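Local coordinates for protein EDTA monooxygenase (EDTA-degrading bacterium BNC1, PDB 5DQP) that probably acts as an FMN-dependent monooxygenase that uses molecular oxygen in the bacterial breakdown of EDTA, at residues K301-D306 with G332-M337; V338-D343 with R349-R354; G235-G240 with D375-G380; I230-G235 with R241-E246; P265-L270 with D367-W372. All blocks are in the same frame, centred on the assembly; numbering follows the deposited sequence.

How the contacts relate
The five contacts lie within one luciferase-like monooxygenase domain of the TIM-barrel type, and most of them touch one another. Along the chain, contact 4 lies within a beta-alpha-beta unit, and its segments alternate with those of contact 3; their centres are about 6 Å apart, and both use helix 237-253 and share Gly235. Contact 5 lies about 13 Å from contact 4, centre to centre, on the neighbouring strand 262-271. Contacts 1 and 2 are nested inside the loop closed by contact 5, contact 1 closing before contact 2 opens, and share helix 331-344. The helical excursion between strands 262-271 and 358-360 is thus tied back to the barrel, with Arg354 of contact 2 reaching Leu234 and Gly235.

Contact 1. Residues K301-D306 with G332-M337; sequences KQLGID and GILKSM
Met337 N donates to Ile333 O over 3.0 Å, an ordinary bond of helix 331-344, which presents the Met337 side chain to Leu303. Across the contact itself no hydrogen bond is found, and the joining is apolar. Leu303 CD2 is its hub: the methyl reaches Met337 CE at 3.7 Å and Leu334 CD2 at 4.1 Å, and it also lies against the backbone oxygen of Leu334. Met337 gets there through a bend at its last torsion (chi3 -76°), which folds the methyl back toward Leu303, so that the two side chains meet at a slant. Leu334 also leans on the neighbouring backbone, both of its methyls lying by Gln302 O, with CD2 the nearer at 3.8 Å. Three of the four touching residues are buried. Leu303 is pressed further by Leu351, and Met337 by Leu299 and Met355, which makes this a small hydrophobic core shared by three helices. Just past Leu303 the chain turns at Gly304, whose phi is positive (67°) and whose N is bonded to Lys301 O at 3.0 Å. The evidence therefore describes a helix ending in a Schellman motif, with the leucine just before the glycine docked on a neighbouring helix.

Contact 2. Residues V338-D343 with R349-R354; sequences VDVALD and RQLALR
Helices 338-343 and 349-354 approach to 10.2 Å between axes, with their directions 124° apart, and Ala341 and Leu351 have the nearest CA atoms, at 6.2 Å. Leu351 sets its two methyls against different residues: CD2 meets Ala341 CB at 3.9 Å, while CD1 rests on Val340 CG1 at 4.0 Å. The same valine methyl also serves the arginine, touching Arg354 CG at 3.8 Å and lying over one face of the guanidinium, toward its rim. A bend at chi2 (69°) turns the Arg354 chain across Val340 rather than straight out from its helix. These are consecutive helices of the excursion between strands 262-271 and 358-360 of the barrel, joined by a link of three residues, so the reversal between them is closed by local apolar packing. The buried charge is satisfied from beyond the pair. Glu344 takes NE of Arg354 in a salt bridge, and the backbone oxygens of Gly235 and Leu234 receive NH2 and NH1; three anchors on three nitrogens would restrict rotation of the plane that Val340 covers. Trp372 of helix 362-374 also touches the arginine, and Phe321 touches Ala341.

Contact 3. Residues G235-G240 with D375-G380; sequences GSKPAG and DEAADG
Ala377, Lys237 and Gly240 bury the most surface here. The methyl of Ala377 sits against the first turn of the helix that begins at Lys237: its CB is 3.7 Å from Lys237 O and 4.0 Å from Lys237 CG, and it also meets the carbonyl carbon of Gly240. Because Gly240 has no side chain, the backbones come close, with the CA atoms of Gly240 and Ala377 only 4.5 Å apart. Their carbonyl oxygens cannot bond to each other, and one water joins them instead, donating to Ala377 O at 2.7 Å and to Gly240 O at 3.1 Å. Lys237 runs on past Ala377 to Asp375. Bends at chi3 (130°, away from a staggered value) and chi4 (-89°) bring CE to 3.2 Å from Asp375 OD2, whereas NZ makes a salt bridge to that oxygen that is long, 3.7 Å. A leucine in place of Lys237 would probably leave the carboxylate of Asp375, already close to that of Asp371, without this positive partner. Glu376, at positive phi, is the C-prime residue of the Schellman motif ending helix 362-374. The contact thus joins the start of helix 237-253 to the turn leading into strand 380-383; Trp372 touches both Lys237 and Ala377, Asp343 of helix 331-344 flanks Lys237, and Ala378 rests on Pro265 of strand 262-271.

Contact 4. Residues I230-G235 with R241-E246; sequences IYAFLG and RRFVAE
Ile230 meets Phe243 through its CG2 branch, which comes up at the edge of the ring and in its plane, 3.9 Å from Phe243 CZ. That branch is anti to the backbone N, while CG1 takes the place beside it. Tyr231, next along the strand, has its CB directed away from the helix, and its ring meets Phe54 edge-to-face on the other side. Ala232 then returns to the helix side: its CB lies 3.9 Å from Phe243 CE2 and 4.1 Å from Phe243 CD2, approaching the ring obliquely. Alternation along the strand therefore puts two aliphatic groups on one aromatic side chain. Phe243 is brought to them by a first torsion that sets CG opposite its own backbone N (chi1 -178°), and a chi2 of 86° fixes how the ring is turned. An alanine in place of Phe243 would remove the ring, and Ile230 CG2 and Ala232 CB would probably lose their shared partner on the helix, opening a gap between strand and helix. A polyether, probably from the crystallisation liquor, lies close to the Ala232 side chain and accepts a hydrogen bond from Phe233 N. Beyond the strand the chain tightens into an inverse gamma turn centred on Leu234. Strand and helix are the first two elements of the beta-alpha-beta unit 229-233, 237-253 and 262-271. Strand 229-233 is bonded to strand 210-213 and to strand 262-271, and the Phe243 ring also touches Val263 of the latter and Lys220 of helix 217-226.

Contact 5. Residues P265-L270 with D367-W372; sequences PSFVPL and DRLIDW
Phe267 and Leu369 make the closest of the apolar contacts, with Leu369 CD2 at 3.7 Å from Phe267 CZ and 3.8 Å from Phe267 CE1. The methyl comes in obliquely to the ring. Phe267 is turned to it by a chi1 of 75°, which places CG between the backbone N and the carbonyl carbon. Two residues earlier, on the same side of the strand, Pro265 CG lies 4.0 Å from Trp372 CZ3 and 4.1 Å from Trp372 CE3, again at an oblique approach. The spacing explains the pairing: positions two apart on the strand meet positions three apart on the helix. This is a helix packed on the outside of a luciferase-like TIM barrel, helix 362-374 being the crossover between parallel strands 358-360 and 380-383, both of which pair with strand 262-271. Phe381 of strand 380-383 also touches Leu369 and Trp372, and Ile358 touches Phe267. Hydrogen bonds do not cross the contact. Each element has its own: Trp372 N donates to Arg368 O at 3.0 Å along the helix, while the strand is bonded to the strands beside it, Pro265 and Phe267 to Val382 and Ser266 to Ala232.

Contact 1. Residues K301-D306 with G332-M337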
# COMPACT_ATOMS: atom_id res chain seq x y z
N LYS A 301 -34.81 -29.00 5.00
CA LYS A 301 -34.54 -29.94 3.93
C LYS A 301 -33.05 -30.26 3.87
O LYS A 301 -32.65 -31.43 3.74
CB LYS A 301 -35.05 -29.39 2.59
CG LYS A 301 -36.51 -28.95 2.65
CD LYS A 301 -37.08 -28.67 1.26
CE LYS A 301 -36.61 -27.34 0.69
NZ LYS A 301 -36.91 -27.26 -0.77
N GLN A 302 -32.20 -29.25 3.98
CA GLN A 302 -30.77 -29.51 3.88
C GLN A 302 -30.29 -30.47 4.95
O GLN A 302 -29.36 -31.25 4.72
CB GLN A 302 -29.99 -28.21 3.95
CG GLN A 302 -29.88 -27.51 2.60
CD GLN A 302 -29.14 -26.20 2.72
OE1 GLN A 302 -29.31 -25.49 3.70
NE2 GLN A 302 -28.29 -25.89 1.74
N LEU A 303 -30.93 -30.44 6.12
CA LEU A 303 -30.53 -31.28 7.24
C LEU A 303 -31.43 -32.48 7.40
O LEU A 303 -31.22 -33.27 8.32
CB LEU A 303 -30.52 -30.46 8.54
CG LEU A 303 -29.64 -29.21 8.59
CD1 LEU A 303 -30.05 -28.34 9.76
CD2 LEU A 303 -28.16 -29.55 8.68
N GLY A 304 -32.44 -32.62 6.53
CA GLY A 304 -33.35 -33.76 6.60
C GLY A 304 -34.22 -33.77 7.84
O GLY A 304 -34.52 -34.84 8.37
N ILE A 305 -34.62 -32.60 8.32
CA ILE A 305 -35.54 -32.49 9.45
C ILE A 305 -36.97 -32.47 8.92
O ILE A 305 -37.33 -31.58 8.13
CB ILE A 305 -35.24 -31.24 10.29
CG1 ILE A 305 -33.90 -31.40 11.03
CG2 ILE A 305 -36.41 -30.96 11.24
CD1 ILE A 305 -33.33 -30.11 11.59
N ASP A 306 -37.79 -33.42 9.36
CA ASP A 306 -39.17 -33.55 8.87
C ASP A 306 -40.08 -32.58 9.62
O ASP A 306 -40.53 -32.85 10.73
CB ASP A 306 -39.64 -35.00 9.04
CG ASP A 306 -41.09 -35.19 8.61
OD1 ASP A 306 -41.68 -34.26 8.01
OD2 ASP A 306 -41.65 -36.28 8.87
N GLY A 332 -19.42 -31.35 5.31
CA GLY A 332 -18.79 -30.78 6.49
C GLY A 332 -19.53 -29.59 7.05
O GLY A 332 -19.55 -29.39 8.27
N ILE A 333 -20.14 -28.78 6.19
CA ILE A 333 -20.98 -27.69 6.68
C ILE A 333 -22.19 -28.26 7.42
O ILE A 333 -22.50 -27.84 8.54
CB ILE A 333 -21.43 -26.79 5.51
CG1 ILE A 333 -20.24 -26.38 4.62
CG2 ILE A 333 -22.26 -25.61 6.02
CD1 ILE A 333 -18.95 -26.15 5.36
N LEU A 334 -22.88 -29.23 6.80
CA LEU A 334 -24.07 -29.82 7.40
C LEU A 334 -23.73 -30.44 8.75
O LEU A 334 -24.45 -30.25 9.73
CB LEU A 334 -24.68 -30.87 6.46
CG LEU A 334 -25.04 -30.40 5.05
CD1 LEU A 334 -25.51 -31.56 4.15
CD2 LEU A 334 -26.10 -29.28 5.09
N LYS A 335 -22.63 -31.18 8.82
CA LYS A 335 -22.27 -31.80 10.09
C LYS A 335 -21.93 -30.75 11.14
O LYS A 335 -22.22 -30.94 12.33
CB LYS A 335 -21.10 -32.76 9.88
CG LYS A 335 -20.91 -33.69 11.05
CD LYS A 335 -22.23 -34.40 11.40
CE LYS A 335 -22.34 -34.73 12.89
NZ LYS A 335 -22.28 -33.49 13.71
N SER A 336 -21.36 -29.62 10.73
CA SER A 336 -21.07 -28.56 11.68
C SER A 336 -22.35 -28.00 12.26
O SER A 336 -22.44 -27.74 13.47
CB SER A 336 -20.27 -27.45 11.00
OG SER A 336 -19.92 -26.47 11.95
N MET A 337 -23.36 -27.83 11.42
CA MET A 337 -24.64 -27.33 11.89
C MET A 337 -25.27 -28.28 12.88
O MET A 337 -25.92 -27.84 13.83
CB MET A 337 -25.56 -27.09 10.70
CG MET A 337 -25.26 -25.81 9.96
SD MET A 337 -26.56 -25.55 8.74
CE MET A 337 -26.07 -26.76 7.51

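Contact 2. Residues V338-D343 with R349-R354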
# COMPACT_ATOMS: atom_id res chain seq x y z
N VAL A 338 -25.10 -29.59 12.68
CA VAL A 338 -25.65 -30.55 13.64
C VAL A 338 -24.94 -30.41 14.98
O VAL A 338 -25.59 -30.35 16.04
CB VAL A 338 -25.56 -31.99 13.10
CG1 VAL A 338 -25.90 -32.94 14.20
CG2 VAL A 338 -26.54 -32.15 11.96
N ASP A 339 -23.61 -30.31 14.95
CA ASP A 339 -22.84 -30.16 16.18
C ASP A 339 -23.23 -28.88 16.93
O ASP A 339 -23.39 -28.90 18.16
CB ASP A 339 -21.34 -30.15 15.84
CG ASP A 339 -20.46 -30.30 17.07
OD1 ASP A 339 -20.98 -30.65 18.15
OD2 ASP A 339 -19.22 -30.08 16.94
N VAL A 340 -23.40 -27.78 16.21
CA VAL A 340 -23.85 -26.53 16.84
C VAL A 340 -25.21 -26.72 17.49
O VAL A 340 -25.42 -26.34 18.65
CB VAL A 340 -23.89 -25.39 15.81
CG1 VAL A 340 -24.55 -24.16 16.44
CG2 VAL A 340 -22.49 -25.04 15.36
N ALA A 341 -26.16 -27.32 16.76
CA ALA A 341 -27.51 -27.43 17.31
C ALA A 341 -27.52 -28.28 18.57
O ALA A 341 -28.22 -27.96 19.54
CB ALA A 341 -28.46 -28.00 16.26
N LEU A 342 -26.76 -29.38 18.58
CA LEU A 342 -26.76 -30.25 19.75
C LEU A 342 -25.98 -29.64 20.90
O LEU A 342 -26.45 -29.66 22.04
CB LEU A 342 -26.20 -31.63 19.39
CG LEU A 342 -27.07 -32.39 18.40
CD1 LEU A 342 -26.38 -33.68 18.05
CD2 LEU A 342 -28.50 -32.65 18.95
N ASP A 343 -24.79 -29.09 20.62
CA ASP A 343 -23.97 -28.53 21.69
C ASP A 343 -24.69 -27.39 22.41
O ASP A 343 -24.54 -27.25 23.63
CB ASP A 343 -22.62 -28.00 21.19
CG ASP A 343 -21.76 -27.44 22.36
OD1 ASP A 343 -21.54 -28.18 23.34
OD2 ASP A 343 -21.31 -26.26 22.33
N ARG A 349 -35.27 -22.87 14.35
CA ARG A 349 -35.36 -21.43 14.16
C ARG A 349 -34.13 -20.73 14.73
O ARG A 349 -33.64 -19.76 14.15
CB ARG A 349 -36.63 -20.89 14.83
CG ARG A 349 -36.95 -19.45 14.44
CD ARG A 349 -37.84 -18.75 15.47
NE ARG A 349 -39.19 -19.32 15.57
CZ ARG A 349 -40.11 -19.24 14.62
NH1 ARG A 349 -39.83 -18.63 13.47
NH2 ARG A 349 -41.31 -19.79 14.79
N GLN A 350 -33.66 -21.19 15.88
CA GLN A 350 -32.46 -20.60 16.46
C GLN A 350 -31.24 -20.93 15.63
O GLN A 350 -30.40 -20.07 15.38
CB GLN A 350 -32.28 -21.08 17.91
CG GLN A 350 -33.33 -20.57 18.88
CD GLN A 350 -33.23 -21.22 20.24
OE1 GLN A 350 -32.92 -22.41 20.34
NE2 GLN A 350 -33.49 -20.45 21.28
N LEU A 351 -31.13 -22.18 15.19
CA LEU A 351 -29.98 -22.59 14.40
C LEU A 351 -29.87 -21.78 13.11
O LEU A 351 -28.77 -21.41 12.71
CB LEU A 351 -30.07 -24.09 14.12
CG LEU A 351 -28.98 -24.70 13.25
CD1 LEU A 351 -27.61 -24.63 13.95
CD2 LEU A 351 -29.36 -26.14 12.90
N ALA A 352 -31.00 -21.50 12.44
CA ALA A 352 -30.98 -20.74 11.19
C ALA A 352 -30.27 -19.40 11.34
O ALA A 352 -29.60 -18.93 10.42
CB ALA A 352 -32.40 -20.49 10.70
N LEU A 353 -30.47 -18.74 12.48
CA LEU A 353 -29.85 -17.45 12.76
C LEU A 353 -28.40 -17.63 13.23
O LEU A 353 -27.49 -16.98 12.71
CB LEU A 353 -30.69 -16.71 13.82
CG LEU A 353 -30.29 -15.26 14.13
CD1 LEU A 353 -30.47 -14.42 12.88
CD2 LEU A 353 -31.10 -14.70 15.30
N ARG A 354 -28.18 -18.54 14.18
CA ARG A 354 -26.87 -18.75 14.80
C ARG A 354 -25.79 -19.08 13.78
O ARG A 354 -24.62 -18.76 14.00
CB ARG A 354 -27.00 -19.86 15.85
CG ARG A 354 -25.72 -20.59 16.20
CD ARG A 354 -24.73 -19.71 16.98
NE ARG A 354 -23.63 -20.53 17.50
CZ ARG A 354 -22.51 -20.78 16.83
NH1 ARG A 354 -22.35 -20.26 15.61
NH2 ARG A 354 -21.55 -21.52 17.36

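Contact 3. Residues G235-G240 with D375-G380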
# COMPACT_ATOMS: atom_id res chain seq x y z
N GLY A 235 -18.02 -22.38 14.54
CA GLY A 235 -18.93 -23.51 14.44
C GLY A 235 -19.24 -23.95 15.85
O GLY A 235 -19.56 -23.11 16.71
N SER A 236 -19.11 -25.24 16.13
CA SER A 236 -19.42 -25.70 17.47
C SER A 236 -18.24 -25.42 18.39
O SER A 236 -17.10 -25.39 17.96
CB SER A 236 -19.75 -27.19 17.48
OG SER A 236 -18.56 -27.97 17.42
N LYS A 237 -18.55 -25.19 19.67
CA LYS A 237 -17.49 -25.03 20.66
C LYS A 237 -16.59 -26.27 20.75
O LYS A 237 -15.37 -26.09 20.84
CB LYS A 237 -18.11 -24.70 22.02
CG LYS A 237 -17.10 -24.34 23.10
CD LYS A 237 -17.76 -23.49 24.15
CE LYS A 237 -17.51 -23.98 25.56
NZ LYS A 237 -18.56 -24.95 25.93
N PRO A 238 -17.11 -27.51 20.77
CA PRO A 238 -16.20 -28.67 20.75
C PRO A 238 -15.31 -28.72 19.53
O PRO A 238 -14.10 -28.96 19.64
CB PRO A 238 -17.16 -29.87 20.80
CG PRO A 238 -18.35 -29.33 21.53
CD PRO A 238 -18.51 -27.92 21.00
N ALA A 239 -15.86 -28.51 18.34
CA ALA A 239 -15.00 -28.42 17.17
C ALA A 239 -14.07 -27.21 17.27
O ALA A 239 -13.00 -27.21 16.66
CB ALA A 239 -15.85 -28.36 15.90
N GLY A 240 -14.44 -26.18 18.03
CA GLY A 240 -13.51 -25.09 18.27
C GLY A 240 -12.30 -25.53 19.07
O GLY A 240 -11.16 -25.20 18.74
N ASP A 375 -12.51 -21.91 27.80
CA ASP A 375 -12.48 -23.32 27.49
C ASP A 375 -11.53 -23.62 26.32
O ASP A 375 -11.54 -24.74 25.80
CB ASP A 375 -13.90 -23.81 27.20
CG ASP A 375 -14.77 -23.85 28.46
OD1 ASP A 375 -14.20 -23.83 29.57
OD2 ASP A 375 -16.02 -23.89 28.35
N GLU A 376 -10.77 -22.62 25.89
CA GLU A 376 -9.73 -22.81 24.88
C GLU A 376 -10.30 -23.25 23.55
O GLU A 376 -9.66 -24.02 22.81
CB GLU A 376 -8.69 -23.80 25.37
CG GLU A 376 -8.27 -23.56 26.82
CD GLU A 376 -6.91 -22.88 26.95
OE1 GLU A 376 -6.70 -22.19 27.98
OE2 GLU A 376 -6.06 -23.04 26.05
N ALA A 377 -11.52 -22.83 23.23
CA ALA A 377 -12.01 -22.93 21.87
C ALA A 377 -11.59 -21.74 21.03
O ALA A 377 -11.94 -21.68 19.84
CB ALA A 377 -13.53 -23.07 21.85
N ALA A 378 -10.83 -20.82 21.61
CA ALA A 378 -10.43 -19.57 20.97
C ALA A 378 -9.35 -18.91 21.82
O ALA A 378 -9.39 -19.00 23.05
CB ALA A 378 -11.63 -18.63 20.84
N ASP A 379 -8.40 -18.25 21.16
CA ASP A 379 -7.53 -17.32 21.88
C ASP A 379 -8.04 -15.87 21.82
O ASP A 379 -7.45 -14.99 22.46
CB ASP A 379 -6.10 -17.39 21.32
CG ASP A 379 -5.54 -18.82 21.37
OD1 ASP A 379 -5.24 -19.29 22.49
OD2 ASP A 379 -5.44 -19.48 20.30
N GLY A 380 -9.10 -15.64 21.07
CA GLY A 380 -9.65 -14.32 20.85
C GLY A 380 -10.55 -14.42 19.64
O GLY A 380 -10.85 -15.52 19.18
O HOH W 1 -11.41 -22.49 17.27

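Contact 4. Residues I230-G235 with R241-E246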
# COMPACT_ATOMS: atom_id res chain seq x y z
N ILE A 230 -4.36 -17.65 13.15
CA ILE A 230 -5.24 -18.42 12.29
C ILE A 230 -6.66 -17.96 12.57
O ILE A 230 -7.11 -17.97 13.73
CB ILE A 230 -5.08 -19.93 12.54
CG1 ILE A 230 -3.59 -20.32 12.55
CG2 ILE A 230 -5.95 -20.73 11.57
CD1 ILE A 230 -3.32 -21.75 12.99
N TYR A 231 -7.37 -17.55 11.52
CA TYR A 231 -8.80 -17.28 11.59
C TYR A 231 -9.57 -18.58 11.43
O TYR A 231 -9.21 -19.44 10.63
CB TYR A 231 -9.24 -16.33 10.49
CG TYR A 231 -8.65 -14.96 10.60
CD1 TYR A 231 -7.94 -14.56 11.74
CD2 TYR A 231 -8.81 -14.04 9.57
CE1 TYR A 231 -7.42 -13.29 11.83
CE2 TYR A 231 -8.30 -12.76 9.66
CZ TYR A 231 -7.61 -12.39 10.79
OH TYR A 231 -7.08 -11.12 10.86
N ALA A 232 -10.65 -18.72 12.21
CA ALA A 232 -11.42 -19.94 12.23
C ALA A 232 -12.91 -19.64 12.10
O ALA A 232 -13.38 -18.52 12.36
CB ALA A 232 -11.17 -20.77 13.50
N PHE A 233 -13.63 -20.66 11.69
CA PHE A 233 -15.08 -20.62 11.61
C PHE A 233 -15.66 -20.73 13.02
O PHE A 233 -15.14 -21.46 13.87
CB PHE A 233 -15.57 -21.77 10.72
CG PHE A 233 -17.05 -21.85 10.57
CD1 PHE A 233 -17.75 -20.86 9.88
CD2 PHE A 233 -17.75 -22.93 11.09
CE1 PHE A 233 -19.12 -20.94 9.74
CE2 PHE A 233 -19.12 -23.02 10.95
CZ PHE A 233 -19.80 -22.02 10.28
N LEU A 234 -16.71 -19.97 13.28
CA LEU A 234 -17.37 -20.05 14.58
C LEU A 234 -18.46 -21.12 14.48
O LEU A 234 -19.65 -20.84 14.32
CB LEU A 234 -17.91 -18.70 15.00
CG LEU A 234 -18.53 -18.71 16.40
CD1 LEU A 234 -17.48 -18.46 17.43
CD2 LEU A 234 -19.68 -17.70 16.54
N GLY A 235 -18.02 -22.38 14.54
CA GLY A 235 -18.93 -23.51 14.44
C GLY A 235 -19.24 -23.95 15.85
O GLY A 235 -19.56 -23.11 16.71
N ARG A 241 -12.54 -26.25 20.17
CA ARG A 241 -11.45 -26.75 21.01
C ARG A 241 -10.57 -27.72 20.24
O ARG A 241 -9.34 -27.66 20.35
CB ARG A 241 -12.02 -27.41 22.26
CG ARG A 241 -12.45 -26.42 23.34
CD ARG A 241 -13.43 -27.04 24.33
NE ARG A 241 -13.06 -28.41 24.66
CZ ARG A 241 -12.33 -28.75 25.72
NH1 ARG A 241 -11.89 -27.81 26.55
NH2 ARG A 241 -12.04 -30.03 25.94
N ARG A 242 -11.18 -28.62 19.49
CA ARG A 242 -10.45 -29.54 18.62
C ARG A 242 -9.53 -28.77 17.67
O ARG A 242 -8.35 -29.13 17.50
CB ARG A 242 -11.45 -30.39 17.83
CG ARG A 242 -10.83 -31.49 16.96
CD ARG A 242 -11.89 -32.30 16.16
NE ARG A 242 -13.28 -32.11 16.61
CZ ARG A 242 -13.80 -32.66 17.71
NH1 ARG A 242 -13.04 -33.44 18.47
NH2 ARG A 242 -15.07 -32.43 18.04
N PHE A 243 -10.05 -27.73 17.03
CA PHE A 243 -9.28 -27.01 16.03
C PHE A 243 -8.08 -26.31 16.67
O PHE A 243 -6.97 -26.38 16.14
CB PHE A 243 -10.18 -26.03 15.28
CG PHE A 243 -9.48 -25.28 14.20
CD1 PHE A 243 -9.36 -25.81 12.92
CD2 PHE A 243 -8.93 -24.03 14.46
CE1 PHE A 243 -8.71 -25.13 11.91
CE2 PHE A 243 -8.27 -23.32 13.45
CZ PHE A 243 -8.16 -23.87 12.16
N VAL A 244 -8.28 -25.68 17.83
CA VAL A 244 -7.17 -25.06 18.56
C VAL A 244 -6.13 -26.10 18.93
O VAL A 244 -4.93 -25.90 18.71
CB VAL A 244 -7.69 -24.32 19.81
CG1 VAL A 244 -6.52 -23.90 20.72
CG2 VAL A 244 -8.56 -23.13 19.44
N ALA A 245 -6.56 -27.22 19.51
CA ALA A 245 -5.60 -28.23 19.94
C ALA A 245 -4.77 -28.74 18.76
O ALA A 245 -3.55 -28.91 18.88
CB ALA A 245 -6.31 -29.39 20.64
N GLU A 246 -5.43 -29.00 17.63
CA GLU A 246 -4.73 -29.46 16.42
C GLU A 246 -3.84 -28.39 15.81
O GLU A 246 -2.80 -28.73 15.22
CB GLU A 246 -5.73 -29.93 15.35
CG GLU A 246 -6.51 -31.18 15.73
CD GLU A 246 -7.48 -31.62 14.65
OE1 GLU A 246 -8.37 -32.45 14.95
OE2 GLU A 246 -7.36 -31.15 13.50

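Contact 5. Residues P265-L270 with D367-W372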
# COMPACT_ATOMS: atom_id res chain seq x y z
N PRO A 265 -11.58 -17.38 16.03
CA PRO A 265 -12.82 -17.56 15.26
C PRO A 265 -13.43 -16.21 14.91
O PRO A 265 -13.34 -15.25 15.67
CB PRO A 265 -13.73 -18.35 16.23
CG PRO A 265 -12.80 -18.98 17.22
CD PRO A 265 -11.73 -17.91 17.40
N SER A 266 -14.05 -16.15 13.74
CA SER A 266 -14.58 -14.93 13.17
C SER A 266 -16.10 -15.02 13.23
O SER A 266 -16.67 -16.08 12.97
CB SER A 266 -14.11 -14.74 11.72
OG SER A 266 -14.55 -13.51 11.17
N PHE A 267 -16.75 -13.91 13.58
CA PHE A 267 -18.21 -13.95 13.62
C PHE A 267 -18.77 -12.54 13.47
O PHE A 267 -18.07 -11.53 13.66
CB PHE A 267 -18.71 -14.61 14.91
CG PHE A 267 -18.59 -13.73 16.11
CD1 PHE A 267 -17.37 -13.51 16.69
CD2 PHE A 267 -19.70 -13.11 16.65
CE1 PHE A 267 -17.26 -12.68 17.79
CE2 PHE A 267 -19.58 -12.29 17.76
CZ PHE A 267 -18.36 -12.08 18.32
N VAL A 268 -20.06 -12.49 13.14
CA VAL A 268 -20.80 -11.25 12.94
C VAL A 268 -21.66 -11.01 14.18
O VAL A 268 -22.59 -11.78 14.43
CB VAL A 268 -21.67 -11.32 11.69
CG1 VAL A 268 -22.42 -9.98 11.48
CG2 VAL A 268 -20.84 -11.72 10.46
N PRO A 269 -21.40 -9.98 14.96
CA PRO A 269 -22.31 -9.69 16.08
C PRO A 269 -23.50 -8.83 15.66
O PRO A 269 -23.32 -7.83 14.97
CB PRO A 269 -21.41 -8.95 17.07
CG PRO A 269 -20.45 -8.23 16.19
CD PRO A 269 -20.23 -9.09 14.97
N LEU A 270 -24.70 -9.20 16.10
CA LEU A 270 -25.90 -8.37 15.93
C LEU A 270 -26.34 -7.98 17.34
O LEU A 270 -27.09 -8.70 18.01
CB LEU A 270 -27.00 -9.13 15.19
CG LEU A 270 -28.11 -8.23 14.65
CD1 LEU A 270 -27.51 -7.18 13.71
CD2 LEU A 270 -29.13 -9.09 13.89
N ASP A 367 -20.58 -13.00 27.43
CA ASP A 367 -20.65 -14.32 28.04
C ASP A 367 -20.25 -15.41 27.05
O ASP A 367 -19.52 -16.33 27.41
CB ASP A 367 -22.05 -14.61 28.59
CG ASP A 367 -22.44 -13.67 29.72
OD1 ASP A 367 -21.57 -12.84 30.10
OD2 ASP A 367 -23.59 -13.76 30.21
N ARG A 368 -20.73 -15.32 25.81
CA ARG A 368 -20.31 -16.31 24.81
C ARG A 368 -18.82 -16.20 24.50
O ARG A 368 -18.11 -17.21 24.44
CB ARG A 368 -21.15 -16.16 23.54
CG ARG A 368 -20.91 -17.33 22.57
CD ARG A 368 -21.56 -17.12 21.23
NE ARG A 368 -23.01 -16.97 21.30
CZ ARG A 368 -23.87 -17.97 21.10
NH1 ARG A 368 -25.19 -17.74 21.16
NH2 ARG A 368 -23.42 -19.20 20.86
N LEU A 369 -18.30 -14.98 24.31
CA LEU A 369 -16.87 -14.84 24.06
C LEU A 369 -16.05 -15.45 25.19
O LEU A 369 -15.10 -16.20 24.94
CB LEU A 369 -16.49 -13.38 23.86
CG LEU A 369 -17.21 -12.74 22.66
CD1 LEU A 369 -16.67 -11.33 22.35
CD2 LEU A 369 -17.13 -13.61 21.43
N ILE A 370 -16.38 -15.11 26.44
CA ILE A 370 -15.61 -15.59 27.58
C ILE A 370 -15.75 -17.10 27.70
O ILE A 370 -14.80 -17.79 28.09
CB ILE A 370 -16.07 -14.90 28.87
CG1 ILE A 370 -15.77 -13.40 28.84
CG2 ILE A 370 -15.44 -15.59 30.09
CD1 ILE A 370 -16.27 -12.63 30.10
N ASP A 371 -16.93 -17.62 27.38
CA ASP A 371 -17.13 -19.06 27.44
C ASP A 371 -16.18 -19.78 26.49
O ASP A 371 -15.49 -20.73 26.88
CB ASP A 371 -18.59 -19.41 27.10
CG ASP A 371 -18.88 -20.90 27.31
OD1 ASP A 371 -18.39 -21.44 28.33
OD2 ASP A 371 -19.54 -21.54 26.47
N TRP A 372 -16.12 -19.32 25.23
CA TRP A 372 -15.21 -19.95 24.28
C TRP A 372 -13.76 -19.77 24.70
O TRP A 372 -12.97 -20.73 24.69
CB TRP A 372 -15.41 -19.37 22.88
CG TRP A 372 -16.51 -20.03 22.09
CD1 TRP A 372 -17.82 -20.13 22.45
CD2 TRP A 372 -16.40 -20.62 20.79
NE1 TRP A 372 -18.54 -20.74 21.45
CE2 TRP A 372 -17.69 -21.06 20.42
CE3 TRP A 372 -15.34 -20.83 19.91
CZ2 TRP A 372 -17.94 -21.69 19.21
CZ3 TRP A 372 -15.58 -21.45 18.70
CH2 TRP A 372 -16.88 -21.88 18.36